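PDB 6XXW: beta-glucuronidase from Dictyoglomus thermophilum, which probably hydrolyses beta-D-glucuronides, releasing glucuronic acid, as a glycoside hydrolase of family 2. Local coordinates for residues M278-F292 with R401-V413. Residues are numbered along the deposited sequence; the frame is centred on the assembly and turned at random.
With TRS (2-amino-2-hydroxymethyl-propane-1,3-diol), chain H.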
loop_
_atom_site.group_PDB
_atom_site.type_symbol
_atom_site.label_atom_id
_atom_site.label_comp_id
_atom_site.label_asym_id
_atom_site.label_seq_id
_atom_site.Cartn_x
_atom_site.Cartn_y
_atom_site.Cartn_z
ATOM N N MET A 278 -44.993 -12.734 5.653
ATOM C CA MET A 278 -43.652 -12.992 5.153
ATOM C C MET A 278 -43.650 -13.010 3.630
ATOM O O MET A 278 -44.561 -13.560 3.005
ATOM C CB MET A 278 -43.100 -14.316 5.693
ATOM C CG MET A 278 -41.670 -14.586 5.270
ATOM S SD MET A 278 -41.115 -16.200 5.872
ATOM C CE MET A 278 -39.495 -16.278 5.093
ATOM N N ASP A 279 -42.629 -12.396 3.038
ATOM C CA ASP A 279 -42.414 -12.537 1.606
ATOM C C ASP A 279 -41.857 -13.922 1.307
ATOM O O ASP A 279 -40.872 -14.351 1.920
ATOM C CB ASP A 279 -41.437 -11.477 1.096
ATOM C CG ASP A 279 -42.059 -10.088 0.988
ATOM O OD1 ASP A 279 -43.305 -9.960 0.905
ATOM O OD2 ASP A 279 -41.278 -9.118 0.970
ATOM N N ILE A 280 -42.459 -14.612 0.340
ATOM C CA ILE A 280 -42.000 -15.934 -0.065
ATOM C C ILE A 280 -41.776 -15.912 -1.570
ATOM O O ILE A 280 -42.257 -15.029 -2.275
ATOM C CB ILE A 280 -42.996 -17.054 0.310
ATOM C CG1 ILE A 280 -44.347 -16.809 -0.372
ATOM C CG2 ILE A 280 -43.156 -17.168 1.831
ATOM C CD1 ILE A 280 -45.298 -17.973 -0.231
ATOM N N GLY A 281 -41.050 -16.903 -2.053
ATOM C CA GLY A 281 -40.794 -17.037 -3.479
ATOM C C GLY A 281 -41.196 -18.414 -3.964
ATOM O O GLY A 281 -41.036 -19.407 -3.254
ATOM N N ILE A 282 -41.732 -18.462 -5.175
ATOM C CA ILE A 282 -42.201 -19.704 -5.776
ATOM C C ILE A 282 -41.087 -20.243 -6.671
ATOM O O ILE A 282 -40.806 -19.685 -7.738
ATOM C CB ILE A 282 -43.502 -19.489 -6.567
ATOM C CG1 ILE A 282 -44.650 -19.098 -5.629
ATOM C CG2 ILE A 282 -43.859 -20.745 -7.360
ATOM C CD1 ILE A 282 -45.898 -18.610 -6.372
ATOM N N ARG A 283 -40.441 -21.329 -6.242
ATOM C CA ARG A 283 -39.426 -21.976 -7.063
ATOM C C ARG A 283 -39.256 -23.423 -6.622
ATOM O O ARG A 283 -39.528 -23.776 -5.472
ATOM C CB ARG A 283 -38.078 -21.246 -6.987
ATOM C CG ARG A 283 -37.054 -21.896 -6.043
ATOM C CD ARG A 283 -37.248 -21.355 -4.657
ATOM N NE ARG A 283 -36.313 -21.883 -3.655
ATOM C CZ ARG A 283 -36.454 -23.046 -3.021
ATOM N NH1 ARG A 283 -37.474 -23.852 -3.309
ATOM N NH2 ARG A 283 -35.580 -23.399 -2.085
ATOM N N THR A 284 -38.772 -24.252 -7.547
ATOM C CA THR A 284 -38.412 -25.629 -7.244
ATOM C C THR A 284 -36.916 -25.817 -7.425
ATOM O O THR A 284 -36.278 -25.125 -8.228
ATOM C CB THR A 284 -39.148 -26.636 -8.137
ATOM O OG1 THR A 284 -38.798 -26.396 -9.506
ATOM C CG2 THR A 284 -40.658 -26.501 -7.962
ATOM N N VAL A 285 -36.363 -26.772 -6.687
ATOM C CA VAL A 285 -34.960 -27.143 -6.828
ATOM C C VAL A 285 -34.861 -28.664 -6.850
ATOM O O VAL A 285 -35.513 -29.353 -6.056
ATOM C CB VAL A 285 -34.090 -26.512 -5.717
ATOM C CG1 VAL A 285 -34.609 -26.874 -4.342
ATOM C CG2 VAL A 285 -32.640 -26.951 -5.866
ATOM N N ARG A 286 -34.047 -29.184 -7.765
ATOM C CA ARG A 286 -33.970 -30.619 -8.001
ATOM C C ARG A 286 -32.642 -30.945 -8.673
ATOM O O ARG A 286 -32.208 -30.223 -9.574
ATOM C CB ARG A 286 -35.146 -31.055 -8.885
ATOM C CG ARG A 286 -35.305 -32.526 -9.078
ATOM C CD ARG A 286 -36.677 -32.812 -9.652
ATOM N NE ARG A 286 -36.777 -32.471 -11.068
ATOM C CZ ARG A 286 -36.316 -33.240 -12.050
ATOM N NH1 ARG A 286 -35.709 -34.388 -11.769
ATOM N NH2 ARG A 286 -36.466 -32.867 -13.312
ATOM N N VAL A 287 -31.995 -32.026 -8.240
ATOM C CA VAL A 287 -30.806 -32.532 -8.920
ATOM C C VAL A 287 -31.205 -33.750 -9.741
ATOM O O VAL A 287 -31.942 -34.618 -9.264
ATOM C CB VAL A 287 -29.680 -32.852 -7.922
ATOM C CG1 VAL A 287 -28.527 -33.561 -8.619
ATOM C CG2 VAL A 287 -29.191 -31.557 -7.280
ATOM N N GLU A 288 -30.771 -33.787 -10.997
ATOM C CA GLU A 288 -31.062 -34.909 -11.889
ATOM C C GLU A 288 -29.856 -35.131 -12.793
ATOM O O GLU A 288 -29.546 -34.280 -13.625
ATOM C CB GLU A 288 -32.321 -34.635 -12.716
ATOM C CG GLU A 288 -32.873 -35.845 -13.450
ATOM C CD GLU A 288 -34.008 -35.470 -14.387
ATOM O OE1 GLU A 288 -33.759 -34.726 -15.361
ATOM O OE2 GLU A 288 -35.151 -35.906 -14.139
ATOM N N GLY A 289 -29.200 -36.280 -12.656
ATOM C CA GLY A 289 -28.029 -36.553 -13.480
ATOM C C GLY A 289 -26.892 -35.636 -13.069
ATOM O O GLY A 289 -26.553 -35.532 -11.885
ATOM N N LYS A 290 -26.301 -34.940 -14.038
ATOM C CA LYS A 290 -25.257 -33.969 -13.740
ATOM C C LYS A 290 -25.778 -32.540 -13.791
ATOM O O LYS A 290 -25.000 -31.602 -13.993
ATOM C CB LYS A 290 -24.074 -34.141 -14.687
ATOM C CG LYS A 290 -24.447 -34.298 -16.138
ATOM C CD LYS A 290 -23.238 -34.751 -16.944
ATOM C CE LYS A 290 -23.568 -34.875 -18.422
ATOM N NZ LYS A 290 -24.030 -33.576 -19.004
ATOM N N GLN A 291 -27.081 -32.360 -13.618
ATOM C CA GLN A 291 -27.698 -31.049 -13.680
ATOM C C GLN A 291 -28.252 -30.648 -12.319
ATOM O O GLN A 291 -28.804 -31.478 -11.593
ATOM C CB GLN A 291 -28.811 -31.030 -14.731
ATOM C CG GLN A 291 -28.309 -31.313 -16.142
ATOM C CD GLN A 291 -29.297 -30.889 -17.211
ATOM O OE1 GLN A 291 -28.956 -30.135 -18.121
ATOM N NE2 GLN A 291 -30.528 -31.375 -17.107
ATOM N N PHE A 292 -28.101 -29.362 -11.985
ATOM C CA PHE A 292 -28.741 -28.737 -10.834
ATOM C C PHE A 292 -29.874 -27.873 -11.379
ATOM O O PHE A 292 -29.617 -26.840 -12.008
ATOM C CB PHE A 292 -27.738 -27.896 -10.042
ATOM C CG PHE A 292 -28.240 -27.462 -8.702
ATOM C CD1 PHE A 292 -29.097 -26.373 -8.584
ATOM C CD2 PHE A 292 -27.871 -28.153 -7.554
ATOM C CE1 PHE A 292 -29.574 -25.972 -7.337
ATOM C CE2 PHE A 292 -28.347 -27.752 -6.302
ATOM C CZ PHE A 292 -29.198 -26.662 -6.202
ATOM N N ARG A 401 -35.265 -22.483 11.241
ATOM C CA ARG A 401 -35.176 -21.040 11.052
ATOM C C ARG A 401 -35.393 -20.654 9.595
ATOM O O ARG A 401 -36.106 -19.687 9.309
ATOM C CB ARG A 401 -33.828 -20.512 11.535
ATOM C CG ARG A 401 -33.803 -18.993 11.696
ATOM C CD ARG A 401 -32.383 -18.485 11.874
ATOM N NE ARG A 401 -31.606 -18.585 10.636
ATOM C CZ ARG A 401 -30.358 -18.156 10.497
ATOM N NH1 ARG A 401 -29.732 -17.566 11.513
ATOM N NH2 ARG A 401 -29.736 -18.313 9.336
ATOM N N ASP A 402 -34.793 -21.395 8.659
ATOM C CA ASP A 402 -34.630 -20.907 7.294
ATOM C C ASP A 402 -35.440 -21.666 6.254
ATOM O O ASP A 402 -35.336 -21.346 5.061
ATOM C CB ASP A 402 -33.140 -20.923 6.927
ATOM C CG ASP A 402 -32.344 -19.939 7.765
ATOM O OD1 ASP A 402 -32.974 -19.065 8.399
ATOM O OD2 ASP A 402 -31.106 -20.020 7.810
ATOM N N LYS A 403 -36.287 -22.615 6.674
ATOM C CA LYS A 403 -37.003 -23.480 5.737
ATOM C C LYS A 403 -37.869 -22.724 4.734
ATOM O O LYS A 403 -38.160 -23.273 3.665
ATOM C CB LYS A 403 -37.901 -24.472 6.502
ATOM C CG LYS A 403 -38.873 -23.765 7.483
ATOM C CD LYS A 403 -39.742 -24.739 8.243
ATOM C CE LYS A 403 -40.678 -24.019 9.223
ATOM N NZ LYS A 403 -40.038 -23.626 10.510
ATOM N N ASN A 404 -38.297 -21.494 5.040
ATOM C CA ASN A 404 -39.215 -20.753 4.168
ATOM C C ASN A 404 -38.537 -19.694 3.286
ATOM O O ASN A 404 -39.236 -18.948 2.590
ATOM C CB ASN A 404 -40.321 -20.104 5.005
ATOM C CG ASN A 404 -41.179 -21.142 5.705
ATOM O OD1 ASN A 404 -41.410 -22.212 5.158
ATOM N ND2 ASN A 404 -41.616 -20.846 6.926
ATOM N N HIS A 405 -37.205 -19.624 3.268
ATOM C CA HIS A 405 -36.520 -18.667 2.402
ATOM C C HIS A 405 -36.352 -19.265 1.010
ATOM O O HIS A 405 -35.742 -20.337 0.876
ATOM C CB HIS A 405 -35.156 -18.293 2.971
ATOM C CG HIS A 405 -35.221 -17.349 4.128
ATOM N ND1 HIS A 405 -35.541 -16.014 3.982
ATOM C CD2 HIS A 405 -35.013 -17.543 5.453
ATOM C CE1 HIS A 405 -35.527 -15.426 5.165
ATOM N NE2 HIS A 405 -35.209 -16.332 6.075
ATOM N N PRO A 406 -36.849 -18.617 -0.043
ATOM C CA PRO A 406 -36.585 -19.133 -1.398
ATOM C C PRO A 406 -35.104 -19.128 -1.765
ATOM O O PRO A 406 -34.666 -19.970 -2.560
ATOM C CB PRO A 406 -37.406 -18.190 -2.301
ATOM C CG PRO A 406 -37.522 -16.908 -1.511
ATOM C CD PRO A 406 -37.584 -17.335 -0.050
ATOM N N SER A 407 -34.319 -18.226 -1.176
ATOM C CA SER A 407 -32.918 -18.082 -1.560
ATOM C C SER A 407 -32.075 -19.285 -1.146
ATOM O O SER A 407 -31.093 -19.605 -1.830
ATOM C CB SER A 407 -32.337 -16.799 -0.956
ATOM O OG SER A 407 -32.319 -16.855 0.473
ATOM N N VAL A 408 -32.415 -19.956 -0.039
ATOM C CA VAL A 408 -31.679 -21.161 0.337
ATOM C C VAL A 408 -32.074 -22.292 -0.608
ATOM O O VAL A 408 -33.241 -22.708 -0.654
ATOM C CB VAL A 408 -31.944 -21.562 1.796
ATOM C CG1 VAL A 408 -31.169 -22.865 2.126
ATOM C CG2 VAL A 408 -31.586 -20.457 2.769
ATOM N N ILE A 409 -31.097 -22.824 -1.343
ATOM C CA ILE A 409 -31.375 -23.857 -2.328
ATOM C C ILE A 409 -30.600 -25.135 -2.082
ATOM O O ILE A 409 -30.706 -26.059 -2.877
ATOM C CB ILE A 409 -31.139 -23.355 -3.771
ATOM C CG1 ILE A 409 -29.855 -22.533 -3.873
ATOM C CG2 ILE A 409 -32.354 -22.545 -4.248
ATOM C CD1 ILE A 409 -28.588 -23.293 -3.662
ATOM N N MET A 410 -29.825 -25.215 -1.003
ATOM C CA MET A 410 -29.010 -26.393 -0.708
ATOM C C MET A 410 -28.463 -26.241 0.699
ATOM O O MET A 410 -28.129 -25.132 1.126
ATOM C CB MET A 410 -27.849 -26.558 -1.705
ATOM C CG MET A 410 -26.996 -27.805 -1.468
ATOM S SD MET A 410 -26.278 -28.544 -2.955
ATOM C CE MET A 410 -25.219 -27.204 -3.571
ATOM N N TRP A 411 -28.345 -27.365 1.404
ATOM C CA TRP A 411 -27.701 -27.402 2.709
ATOM C C TRP A 411 -26.318 -28.032 2.588
ATOM O O TRP A 411 -26.159 -29.084 1.949
ATOM C CB TRP A 411 -28.524 -28.219 3.722
ATOM C CG TRP A 411 -29.972 -27.800 3.868
ATOM C CD1 TRP A 411 -31.067 -28.515 3.475
ATOM C CD2 TRP A 411 -30.473 -26.597 4.478
ATOM N NE1 TRP A 411 -32.219 -27.829 3.787
ATOM C CE2 TRP A 411 -31.885 -26.653 4.409
ATOM C CE3 TRP A 411 -29.870 -25.481 5.071
ATOM C CZ2 TRP A 411 -32.705 -25.622 4.891
ATOM C CZ3 TRP A 411 -30.700 -24.446 5.568
ATOM C CH2 TRP A 411 -32.095 -24.535 5.473
ATOM N N SER A 412 -25.326 -27.418 3.238
ATOM C CA SER A 412 -23.985 -27.994 3.346
ATOM C C SER A 412 -23.774 -28.472 4.775
ATOM O O SER A 412 -23.934 -27.695 5.718
ATOM C CB SER A 412 -22.900 -26.987 2.963
ATOM O OG SER A 412 -21.618 -27.559 3.198
ATOM N N VAL A 413 -23.451 -29.753 4.945
ATOM C CA VAL A 413 -23.362 -30.281 6.304
ATOM C C VAL A 413 -21.996 -30.055 6.956
ATOM O O VAL A 413 -21.896 -30.144 8.191
ATOM C CB VAL A 413 -23.722 -31.784 6.367
ATOM C CG1 VAL A 413 -25.172 -32.022 5.898
ATOM C CG2 VAL A 413 -22.743 -32.629 5.578
HETATM C C TRS H . -40.199 -21.520 -0.291
HETATM C C1 TRS H . -39.622 -22.048 1.009
HETATM C C2 TRS H . -39.706 -20.120 -0.570
HETATM C C3 TRS H . -39.766 -22.431 -1.414
HETATM N N TRS H . -41.656 -21.430 -0.218
HETATM O O1 TRS H . -40.149 -23.322 1.312
HETATM O O2 TRS H . -40.589 -19.177 -0.033
HETATM O O3 TRS H . -40.238 -21.893 -2.619
#
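Gly281 and Pro406 bring the two backbones closest, their CA atoms 5.1 Å apart, and Val285 lies opposite Ile409. Residues 278-292 leave strand 273-280 for a hairpin with a type II' turn; residues 401-413 run from a helix end through a type I turn into strand 408-415. Pro406 CG rests 3.6 Å from Gly281 N; the glycine's lack of a side chain lets the proline sit this close. In Arg283, chi1 off the staggered positions (100°) and a bend at chi2 (-88°) turn the guanidinium edge to the other backbone: NE meets a lone pair of Pro406 O at 2.8 Å, and NH2 reaches Val408 O, an acceptor shared with Arg442. A leucine in its place would probably leave Pro406 O without this donor and Val408 O with Arg442 but not NH2. C3 of a bound Tris, probably from the crystallisation liquor, lies over one guanidinium face; Gly281 N donates to its O2, its O3 to Gly281 O, and O2 also to Asn404 O across the contact. Met278, fully extended, sets CE over a face of the His405 ring (CH-pi, 4.2 Å to the centroid), while His405 ND1 bonds Asp353. Phe292 CZ brings the ring edge to Ile409 O (3.7 Å), buried without a hydrogen-bond partner in the model, and Met410 SD makes an oblique Met-aromatic contact. The contact joins the link from the beta-sandwich domain, and its hairpin, to the N-terminal end of a TIM-barrel strand, as in family 2 glycosidases.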